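Local atomic coordinates of esterase (uncultured bacterium pCosCE1, PDB entry 7ATL), a protein that hydrolyses carboxylic esters as a family VIII carboxylesterase and also shows promiscuous acyltransferase activity. Residues G344-V357 with G367-Y381. Residues are numbered along the deposited sequence; the frame is centred on the assembly and turned at random.
Sequences GHSWFYDPQAAISV and GMSGRYPLQIRDAVY
With CG of Asp350 anti to its own nitrogen (chi1 176°) and the ring of Tyr381 swung back beside its backbone N (chi1 -65°), carboxylate and phenol meet where the C-terminal helix 372-381 packs on the antiparallel sheet of this beta-lactamase-like fold. Tyr381 OH donates to the anti lone pair of Asp350 OD2 at 2.7 Å, with the carboxylate and ring planes 42° apart. His333 ND1 also bonds to OD2, while OD1 takes the backbone N of Ala353 in an Asx motif, so both oxygens are held and the hairpin turn is tied to Tyr381.

Around the phenol the packing is apolar. The Phe348 and Tyr381 side chains run antiparallel, CE1 to CE1 at 4.0 Å. Ile355 CD1 meets Val380 CG1 tip to tip, and Val357 CG2 lies 3.8 Å from Val380 CG2. Helix 3-21 packs on the same helix through Ile376 and Ala379.

Toward the start of strand 345-350, waters add to direct contact, Gly367 CA to Gly344 O at 3.4 Å. One water joins His345 O to Met368 O. Ser346 OG, 3.4 Å from Pro373 CB, donates to a second, which donates to Gly367 O; the same OG accepts from a third, which also donates to Pro373 O at 2.7 Å.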
ATOM      1  N   GLY A 344       4.839   0.989  -8.309  1.00 30.16           N
ATOM      2  CA  GLY A 344       4.227   1.873  -9.316  1.00 28.80           C
ATOM      3  C   GLY A 344       2.714   1.792  -9.315  1.00 26.93           C
ATOM      4  O   GLY A 344       2.170   1.583 -10.383  1.00 26.86           O
ATOM      5  N   HIS A 345       2.045   1.978  -8.177  1.00 25.23           N
ATOM      6  CA  HIS A 345       0.578   1.730  -8.065  1.00 25.21           C
ATOM      7  C   HIS A 345      -0.142   2.936  -7.455  1.00 26.96           C
ATOM      8  O   HIS A 345       0.507   3.714  -6.695  1.00 28.16           O
ATOM      9  CB  HIS A 345       0.240   0.462  -7.275  1.00 23.40           C
ATOM     10  CG  HIS A 345       1.115  -0.718  -7.550  1.00 25.58           C
ATOM     11  ND1 HIS A 345       1.418  -1.147  -8.826  1.00 24.34           N
ATOM     12  CD2 HIS A 345       1.746  -1.567  -6.696  1.00 26.89           C
ATOM     13  CE1 HIS A 345       2.183  -2.224  -8.742  1.00 27.26           C
ATOM     14  NE2 HIS A 345       2.414  -2.494  -7.440  1.00 26.64           N
ATOM     15  N   SER A 346      -1.416   3.096  -7.835  1.00 25.18           N
ATOM     16  CA  SER A 346      -2.399   3.991  -7.176  1.00 25.68           C
ATOM     17  C   SER A 346      -3.732   3.248  -7.046  1.00 24.87           C
ATOM     18  O   SER A 346      -3.969   2.305  -7.804  1.00 23.76           O
ATOM     19  CB  SER A 346      -2.543   5.321  -7.878  1.00 24.07           C
ATOM     20  OG  SER A 346      -2.977   5.155  -9.210  1.00 25.49           O
ATOM     21  N   TRP A 347      -4.519   3.602  -6.043  1.00 24.38           N
ATOM     22  CA  TRP A 347      -5.903   3.104  -5.897  1.00 27.01           C
ATOM     23  C   TRP A 347      -6.701   4.125  -5.083  1.00 26.96           C
ATOM     24  O   TRP A 347      -6.101   4.889  -4.315  1.00 25.24           O
ATOM     25  CB  TRP A 347      -5.930   1.704  -5.270  1.00 28.17           C
ATOM     26  CG  TRP A 347      -5.418   1.683  -3.864  1.00 28.75           C
ATOM     27  CD1 TRP A 347      -4.153   1.377  -3.471  1.00 26.67           C
ATOM     28  CD2 TRP A 347      -6.150   2.023  -2.667  1.00 28.66           C
ATOM     29  NE1 TRP A 347      -4.054   1.475  -2.113  1.00 28.81           N
ATOM     30  CE2 TRP A 347      -5.253   1.886  -1.588  1.00 29.19           C
ATOM     31  CE3 TRP A 347      -7.465   2.417  -2.393  1.00 27.54           C
ATOM     32  CZ2 TRP A 347      -5.626   2.142  -0.260  1.00 27.18           C
ATOM     33  CZ3 TRP A 347      -7.832   2.654  -1.083  1.00 26.24           C
ATOM     34  CH2 TRP A 347      -6.927   2.515  -0.031  1.00 25.35           C
ATOM     35  N   PHE A 348      -8.007   4.164  -5.297  1.00 27.86           N
ATOM     36  CA  PHE A 348      -8.925   5.029  -4.524  1.00 28.57           C
ATOM     37  C   PHE A 348     -10.341   4.529  -4.760  1.00 27.89           C
ATOM     38  O   PHE A 348     -10.605   3.929  -5.812  1.00 28.36           O
ATOM     39  CB  PHE A 348      -8.755   6.514  -4.880  1.00 28.71           C
ATOM     40  CG  PHE A 348      -9.118   6.928  -6.290  1.00 30.45           C
ATOM     41  CD1 PHE A 348     -10.433   7.206  -6.639  1.00 30.25           C
ATOM     42  CD2 PHE A 348      -8.137   7.081  -7.263  1.00 29.85           C
ATOM     43  CE1 PHE A 348     -10.756   7.615  -7.927  1.00 30.98           C
ATOM     44  CE2 PHE A 348      -8.464   7.489  -8.549  1.00 28.80           C
ATOM     45  CZ  PHE A 348      -9.770   7.751  -8.880  1.00 29.04           C
ATOM     46  N   TYR A 349     -11.195   4.749  -3.774  1.00 27.02           N
ATOM     47  CA  TYR A 349     -12.661   4.765  -3.945  1.00 27.79           C
ATOM     48  C   TYR A 349     -13.104   6.171  -3.585  1.00 28.49           C
ATOM     49  O   TYR A 349     -12.519   6.727  -2.650  1.00 28.30           O
ATOM     50  CB  TYR A 349     -13.341   3.671  -3.123  1.00 26.24           C
ATOM     51  CG  TYR A 349     -13.339   3.877  -1.638  1.00 25.63           C
ATOM     52  CD1 TYR A 349     -14.079   4.886  -1.070  1.00 27.63           C
ATOM     53  CD2 TYR A 349     -12.681   3.003  -0.790  1.00 27.18           C
ATOM     54  CE1 TYR A 349     -14.140   5.054   0.305  1.00 29.63           C
ATOM     55  CE2 TYR A 349     -12.739   3.142   0.588  1.00 27.29           C
ATOM     56  CZ  TYR A 349     -13.466   4.181   1.135  1.00 27.90           C
ATOM     57  OH  TYR A 349     -13.533   4.383   2.475  1.00 28.40           O
ATOM     58  N   ASP A 350     -14.032   6.714  -4.368  1.00 28.34           N
ATOM     59  CA  ASP A 350     -14.798   7.945  -4.070  1.00 30.18           C
ATOM     60  C   ASP A 350     -16.184   7.503  -3.574  1.00 31.89           C
ATOM     61  O   ASP A 350     -16.990   6.975  -4.355  1.00 28.64           O
ATOM     62  CB  ASP A 350     -14.776   8.825  -5.325  1.00 30.44           C
ATOM     63  CG  ASP A 350     -15.603  10.084  -5.200  1.00 30.32           C
ATOM     64  OD1 ASP A 350     -16.587  10.052  -4.429  1.00 28.37           O
ATOM     65  OD2 ASP A 350     -15.261  11.076  -5.885  1.00 32.16           O
ATOM     66  N   PRO A 351     -16.508   7.667  -2.262  1.00 33.09           N
ATOM     67  CA  PRO A 351     -17.785   7.188  -1.715  1.00 31.23           C
ATOM     68  C   PRO A 351     -18.989   7.924  -2.316  1.00 30.72           C
ATOM     69  O   PRO A 351     -19.977   7.271  -2.492  1.00 29.43           O
ATOM     70  CB  PRO A 351     -17.683   7.454  -0.213  1.00 31.01           C
ATOM     71  CG  PRO A 351     -16.707   8.606  -0.123  1.00 31.23           C
ATOM     72  CD  PRO A 351     -15.703   8.351  -1.233  1.00 32.20           C
ATOM     73  N   GLN A 352     -18.841   9.212  -2.668  1.00 31.62           N
ATOM     74  CA  GLN A 352     -19.949  10.022  -3.240  0.50 32.35           C
ATOM     75  C   GLN A 352     -20.243   9.530  -4.676  1.00 34.18           C
ATOM     76  O   GLN A 352     -21.445   9.432  -5.017  1.00 37.31           O
ATOM     77  CB  GLN A 352     -19.650  11.524  -3.078  0.50 32.21           C
ATOM     78  CG  GLN A 352     -20.066  12.103  -1.715  0.50 31.86           C
ATOM     79  CD  GLN A 352     -19.301  13.331  -1.249  0.50 30.71           C
ATOM     80  OE1 GLN A 352     -18.948  14.220  -2.018  0.50 30.13           O
ATOM     81  NE2 GLN A 352     -19.050  13.406   0.045  0.50 28.87           N
ATOM     82  N   ALA A 353     -19.219   9.217  -5.475  1.00 31.89           N
ATOM     83  CA  ALA A 353     -19.428   8.832  -6.889  1.00 28.93           C
ATOM     84  C   ALA A 353     -19.652   7.320  -7.008  1.00 27.62           C
ATOM     85  O   ALA A 353     -19.912   6.883  -8.106  1.00 28.67           O
ATOM     86  CB  ALA A 353     -18.280   9.317  -7.738  1.00 29.01           C
ATOM     87  N   ALA A 354     -19.555   6.583  -5.906  1.00 29.17           N
ATOM     88  CA  ALA A 354     -19.590   5.102  -5.802  1.00 32.02           C
ATOM     89  C   ALA A 354     -18.581   4.423  -6.738  1.00 32.99           C
ATOM     90  O   ALA A 354     -18.902   3.322  -7.252  1.00 37.69           O
ATOM     91  CB  ALA A 354     -20.991   4.622  -6.067  1.00 31.86           C
ATOM     92  N   ILE A 355     -17.401   5.005  -6.949  1.00 33.16           N
ATOM     93  CA  ILE A 355     -16.410   4.433  -7.912  1.00 38.45           C
ATOM     94  C   ILE A 355     -15.148   3.964  -7.174  1.00 35.21           C
ATOM     95  O   ILE A 355     -14.773   4.570  -6.167  1.00 37.28           O
ATOM     96  CB  ILE A 355     -16.071   5.403  -9.068  1.00 44.40           C
ATOM     97  CG1 ILE A 355     -15.332   6.641  -8.582  1.00 45.17           C
ATOM     98  CG2 ILE A 355     -17.295   5.787  -9.899  1.00 44.38           C
ATOM     99  CD1 ILE A 355     -14.251   7.039  -9.528  1.00 50.96           C
ATOM    100  N   SER A 356     -14.543   2.881  -7.658  1.00 32.89           N
ATOM    101  CA  SER A 356     -13.221   2.367  -7.233  1.00 30.42           C
ATOM    102  C   SER A 356     -12.318   2.320  -8.475  1.00 31.72           C
ATOM    103  O   SER A 356     -12.787   1.977  -9.591  1.00 32.39           O
ATOM    104  CB  SER A 356     -13.325   1.025  -6.545  1.00 29.81           C
ATOM    105  OG  SER A 356     -14.259   1.032  -5.470  1.00 29.84           O
ATOM    106  N   VAL A 357     -11.064   2.704  -8.297  1.00 31.12           N
ATOM    107  CA  VAL A 357     -10.026   2.732  -9.362  1.00 29.40           C
ATOM    108  C   VAL A 357      -8.813   1.974  -8.841  1.00 27.91           C
ATOM    109  O   VAL A 357      -8.392   2.241  -7.737  1.00 32.73           O
ATOM    110  CB  VAL A 357      -9.680   4.179  -9.742  1.00 28.47           C
ATOM    111  CG1 VAL A 357      -8.485   4.279 -10.677  1.00 27.63           C
ATOM    112  CG2 VAL A 357     -10.899   4.859 -10.337  1.00 30.11           C
ATOM    113  N   GLY A 367       4.334   5.197 -11.957  1.00 31.19           N
ATOM    114  CA  GLY A 367       3.030   4.635 -11.560  1.00 33.06           C
ATOM    115  C   GLY A 367       2.520   5.126 -10.203  1.00 33.21           C
ATOM    116  O   GLY A 367       1.307   5.007  -9.948  1.00 32.12           O
ATOM    117  N   MET A 368       3.396   5.607  -9.321  1.00 32.43           N
ATOM    118  CA  MET A 368       3.009   5.965  -7.939  1.00 32.10           C
ATOM    119  C   MET A 368       2.830   7.472  -7.868  1.00 32.63           C
ATOM    120  O   MET A 368       1.761   7.919  -7.387  1.00 35.48           O
ATOM    121  CB  MET A 368       4.083   5.562  -6.928  1.00 32.96           C
ATOM    122  CG  MET A 368       3.812   6.106  -5.539  1.00 34.69           C
ATOM    123  SD  MET A 368       5.182   5.894  -4.396  1.00 36.35           S
ATOM    124  CE  MET A 368       6.311   7.181  -4.917  1.00 35.16           C
ATOM    125  N   SER A 369       3.875   8.202  -8.255  1.00 31.13           N
ATOM    126  CA  SER A 369       4.017   9.663  -8.016  1.00 33.82           C
ATOM    127  C   SER A 369       4.140  10.438  -9.327  1.00 31.02           C
ATOM    128  O   SER A 369       4.155  11.654  -9.254  1.00 28.92           O
ATOM    129  CB  SER A 369       5.194   9.953  -7.132  1.00 34.67           C
ATOM    130  OG  SER A 369       6.382   9.414  -7.690  1.00 33.42           O
ATOM    131  N   GLY A 370       4.216   9.773 -10.475  1.00 32.04           N
ATOM    132  CA  GLY A 370       4.347  10.465 -11.770  1.00 35.27           C
ATOM    133  C   GLY A 370       3.047  11.121 -12.201  1.00 36.35           C
ATOM    134  O   GLY A 370       2.139  11.258 -11.368  1.00 36.14           O
ATOM    135  N   ARG A 371       2.948  11.478 -13.480  1.00 42.08           N
ATOM    136  CA  ARG A 371       1.713  12.052 -14.079  1.00 46.88           C
ATOM    137  C   ARG A 371       0.654  10.945 -14.265  1.00 42.31           C
ATOM    138  O   ARG A 371      -0.549  11.260 -14.175  1.00 36.25           O
ATOM    139  CB  ARG A 371       2.086  12.821 -15.354  1.00 54.45           C
ATOM    140  CG  ARG A 371       2.718  14.181 -15.065  1.00 61.02           C
ATOM    141  CD  ARG A 371       3.596  14.734 -16.180  1.00 71.59           C
ATOM    142  NE  ARG A 371       2.836  15.101 -17.379  1.00 79.34           N
ATOM    143  CZ  ARG A 371       2.886  14.493 -18.574  1.00 73.52           C
ATOM    144  NH1 ARG A 371       2.130  14.945 -19.561  1.00 72.99           N
ATOM    145  NH2 ARG A 371       3.677  13.453 -18.796  1.00 72.49           N
ATOM    146  N   TYR A 372       1.069   9.686 -14.448  1.00 38.49           N
ATOM    147  CA  TYR A 372       0.182   8.578 -14.888  1.00 36.03           C
ATOM    148  C   TYR A 372      -1.007   8.412 -13.957  1.00 35.24           C
ATOM    149  O   TYR A 372      -2.132   8.385 -14.434  1.00 37.63           O
ATOM    150  CB  TYR A 372       0.925   7.248 -14.981  1.00 34.26           C
ATOM    151  CG  TYR A 372       0.100   6.120 -15.545  1.00 33.53           C
ATOM    152  CD1 TYR A 372      -0.342   6.137 -16.859  1.00 36.33           C
ATOM    153  CD2 TYR A 372      -0.222   5.017 -14.781  1.00 34.75           C
ATOM    154  CE1 TYR A 372      -1.065   5.083 -17.399  1.00 34.95           C
ATOM    155  CE2 TYR A 372      -0.932   3.950 -15.308  1.00 34.34           C
ATOM    156  CZ  TYR A 372      -1.349   3.979 -16.622  1.00 33.47           C
ATOM    157  OH  TYR A 372      -2.055   2.934 -17.127  1.00 36.20           O
ATOM    158  N   PRO A 373      -0.819   8.222 -12.629  1.00 37.32           N
ATOM    159  CA  PRO A 373      -1.955   8.005 -11.731  1.00 38.19           C
ATOM    160  C   PRO A 373      -2.970   9.156 -11.792  1.00 38.02           C
ATOM    161  O   PRO A 373      -4.151   8.868 -11.719  1.00 34.12           O
ATOM    162  CB  PRO A 373      -1.331   7.887 -10.329  1.00 37.34           C
ATOM    163  CG  PRO A 373       0.073   8.439 -10.468  1.00 36.30           C
ATOM    164  CD  PRO A 373       0.461   8.182 -11.906  1.00 37.07           C
ATOM    165  N   LEU A 374      -2.490  10.401 -11.964  1.00 38.08           N
ATOM    166  CA  LEU A 374      -3.341  11.623 -11.983  1.00 37.05           C
ATOM    167  C   LEU A 374      -4.128  11.719 -13.294  1.00 38.31           C
ATOM    168  O   LEU A 374      -5.324  12.112 -13.246  1.00 38.33           O
ATOM    169  CB  LEU A 374      -2.468  12.863 -11.785  1.00 38.20           C
ATOM    170  CG  LEU A 374      -1.729  12.960 -10.445  1.00 39.93           C
ATOM    171  CD1 LEU A 374      -1.287  14.399 -10.171  1.00 37.18           C
ATOM    172  CD2 LEU A 374      -2.588  12.413  -9.304  1.00 40.35           C
ATOM    173  N   GLN A 375      -3.492  11.395 -14.418  1.00 37.86           N
ATOM    174  CA  GLN A 375      -4.133  11.467 -15.750  1.00 40.11           C
ATOM    175  C   GLN A 375      -5.167  10.354 -15.839  1.00 37.85           C
ATOM    176  O   GLN A 375      -6.193  10.570 -16.501  1.00 37.45           O
ATOM    177  CB  GLN A 375      -3.133  11.293 -16.885  1.00 45.62           C
ATOM    178  CG  GLN A 375      -2.171  12.455 -17.046  1.00 47.97           C
ATOM    179  CD  GLN A 375      -0.963  11.970 -17.805  1.00 54.48           C
ATOM    180  OE1 GLN A 375      -0.635  10.779 -17.815  1.00 58.41           O
ATOM    181  NE2 GLN A 375      -0.282  12.896 -18.448  1.00 59.10           N
ATOM    182  N   ILE A 376      -4.900   9.202 -15.221  1.00 35.57           N
ATOM    183  CA  ILE A 376      -5.925   8.128 -15.109  1.00 34.00           C
ATOM    184  C   ILE A 376      -7.099   8.689 -14.297  1.00 33.99           C
ATOM    185  O   ILE A 376      -8.250   8.603 -14.779  1.00 32.29           O
ATOM    186  CB  ILE A 376      -5.356   6.847 -14.487  1.00 34.77           C
ATOM    187  CG1 ILE A 376      -4.320   6.196 -15.412  1.00 37.25           C
ATOM    188  CG2 ILE A 376      -6.496   5.893 -14.136  1.00 34.19           C
ATOM    189  CD1 ILE A 376      -4.924   5.465 -16.602  1.00 36.48           C
ATOM    190  N   ARG A 377      -6.795   9.269 -13.134  1.00 32.64           N
ATOM    191  CA  ARG A 377      -7.786   9.861 -12.210  1.00 34.31           C
ATOM    192  C   ARG A 377      -8.693  10.777 -13.039  1.00 36.51           C
ATOM    193  O   ARG A 377      -9.926  10.560 -13.063  1.00 38.45           O
ATOM    194  CB  ARG A 377      -7.066  10.604 -11.078  1.00 33.61           C
ATOM    195  CG  ARG A 377      -7.999  11.421 -10.193  1.00 33.58           C
ATOM    196  CD  ARG A 377      -7.314  12.533  -9.423  1.00 34.93           C
ATOM    197  NE  ARG A 377      -6.756  13.561 -10.281  1.00 36.34           N
ATOM    198  CZ  ARG A 377      -6.097  14.638  -9.856  1.00 38.15           C
ATOM    199  NH1 ARG A 377      -5.905  14.856  -8.564  1.00 37.69           N
ATOM    200  NH2 ARG A 377      -5.632  15.497 -10.745  1.00 38.44           N
ATOM    201  N   ASP A 378      -8.081  11.731 -13.730  1.00 37.86           N
ATOM    202  CA  ASP A 378      -8.760  12.699 -14.631  1.00 39.08           C
ATOM    203  C   ASP A 378      -9.602  11.961 -15.698  1.00 41.30           C
ATOM    204  O   ASP A 378     -10.772  12.348 -15.909  1.00 44.86           O
ATOM    205  CB  ASP A 378      -7.718  13.666 -15.194  1.00 35.72           C
ATOM    206  CG  ASP A 378      -7.223  14.646 -14.150  1.00 35.85           C
ATOM    207  OD1 ASP A 378      -7.567  14.456 -12.956  1.00 39.18           O
ATOM    208  OD2 ASP A 378      -6.537  15.597 -14.534  1.00 33.69           O
ATOM    209  N   ALA A 379      -9.078  10.916 -16.332  1.00 38.63           N
ATOM    210  CA  ALA A 379      -9.828  10.146 -17.350  1.00 42.10           C
ATOM    211  C   ALA A 379     -11.086   9.533 -16.724  1.00 42.90           C
ATOM    212  O   ALA A 379     -12.075   9.406 -17.441  1.00 47.89           O
ATOM    213  CB  ALA A 379      -8.964   9.083 -17.984  1.00 44.24           C
ATOM    214  N   VAL A 380     -11.062   9.142 -15.448  1.00 40.68           N
ATOM    215  CA  VAL A 380     -12.244   8.494 -14.810  1.00 37.14           C
ATOM    216  C   VAL A 380     -13.378   9.524 -14.689  1.00 36.64           C
ATOM    217  O   VAL A 380     -14.516   9.182 -15.028  1.00 35.02           O
ATOM    218  CB  VAL A 380     -11.875   7.852 -13.461  1.00 37.61           C
ATOM    219  CG1 VAL A 380     -13.099   7.338 -12.716  1.00 34.92           C
ATOM    220  CG2 VAL A 380     -10.874   6.723 -13.657  1.00 37.19           C
ATOM    221  N   TYR A 381     -13.068  10.757 -14.295  1.00 34.99           N
ATOM    222  CA  TYR A 381     -14.070  11.822 -14.040  1.00 38.23           C
ATOM    223  C   TYR A 381     -14.318  12.702 -15.300  1.00 43.07           C
ATOM    224  O   TYR A 381     -15.140  13.629 -15.199  1.00 41.88           O
ATOM    225  CB  TYR A 381     -13.628  12.661 -12.829  1.00 35.81           C
ATOM    226  CG  TYR A 381     -13.586  11.958 -11.487  1.00 31.31           C
ATOM    227  CD1 TYR A 381     -12.425  11.379 -11.003  1.00 29.38           C
ATOM    228  CD2 TYR A 381     -14.690  11.934 -10.660  1.00 29.16           C
ATOM    229  CE1 TYR A 381     -12.379  10.759  -9.762  1.00 30.15           C
ATOM    230  CE2 TYR A 381     -14.661  11.327  -9.416  1.00 31.10           C
ATOM    231  CZ  TYR A 381     -13.501  10.736  -8.948  1.00 30.06           C
ATOM    232  OH  TYR A 381     -13.485  10.151  -7.707  1.00 26.69           O
TER
HETATM  233  O   HOH W   1       0.234   6.401  -5.876  1.00 35.28           O
HETATM  234  O   HOH W   2      -1.083   4.118 -10.853  1.00 21.35           O
HETATM  235  O   HOH W   3      -5.107   7.530  -9.625  1.00 27.96           O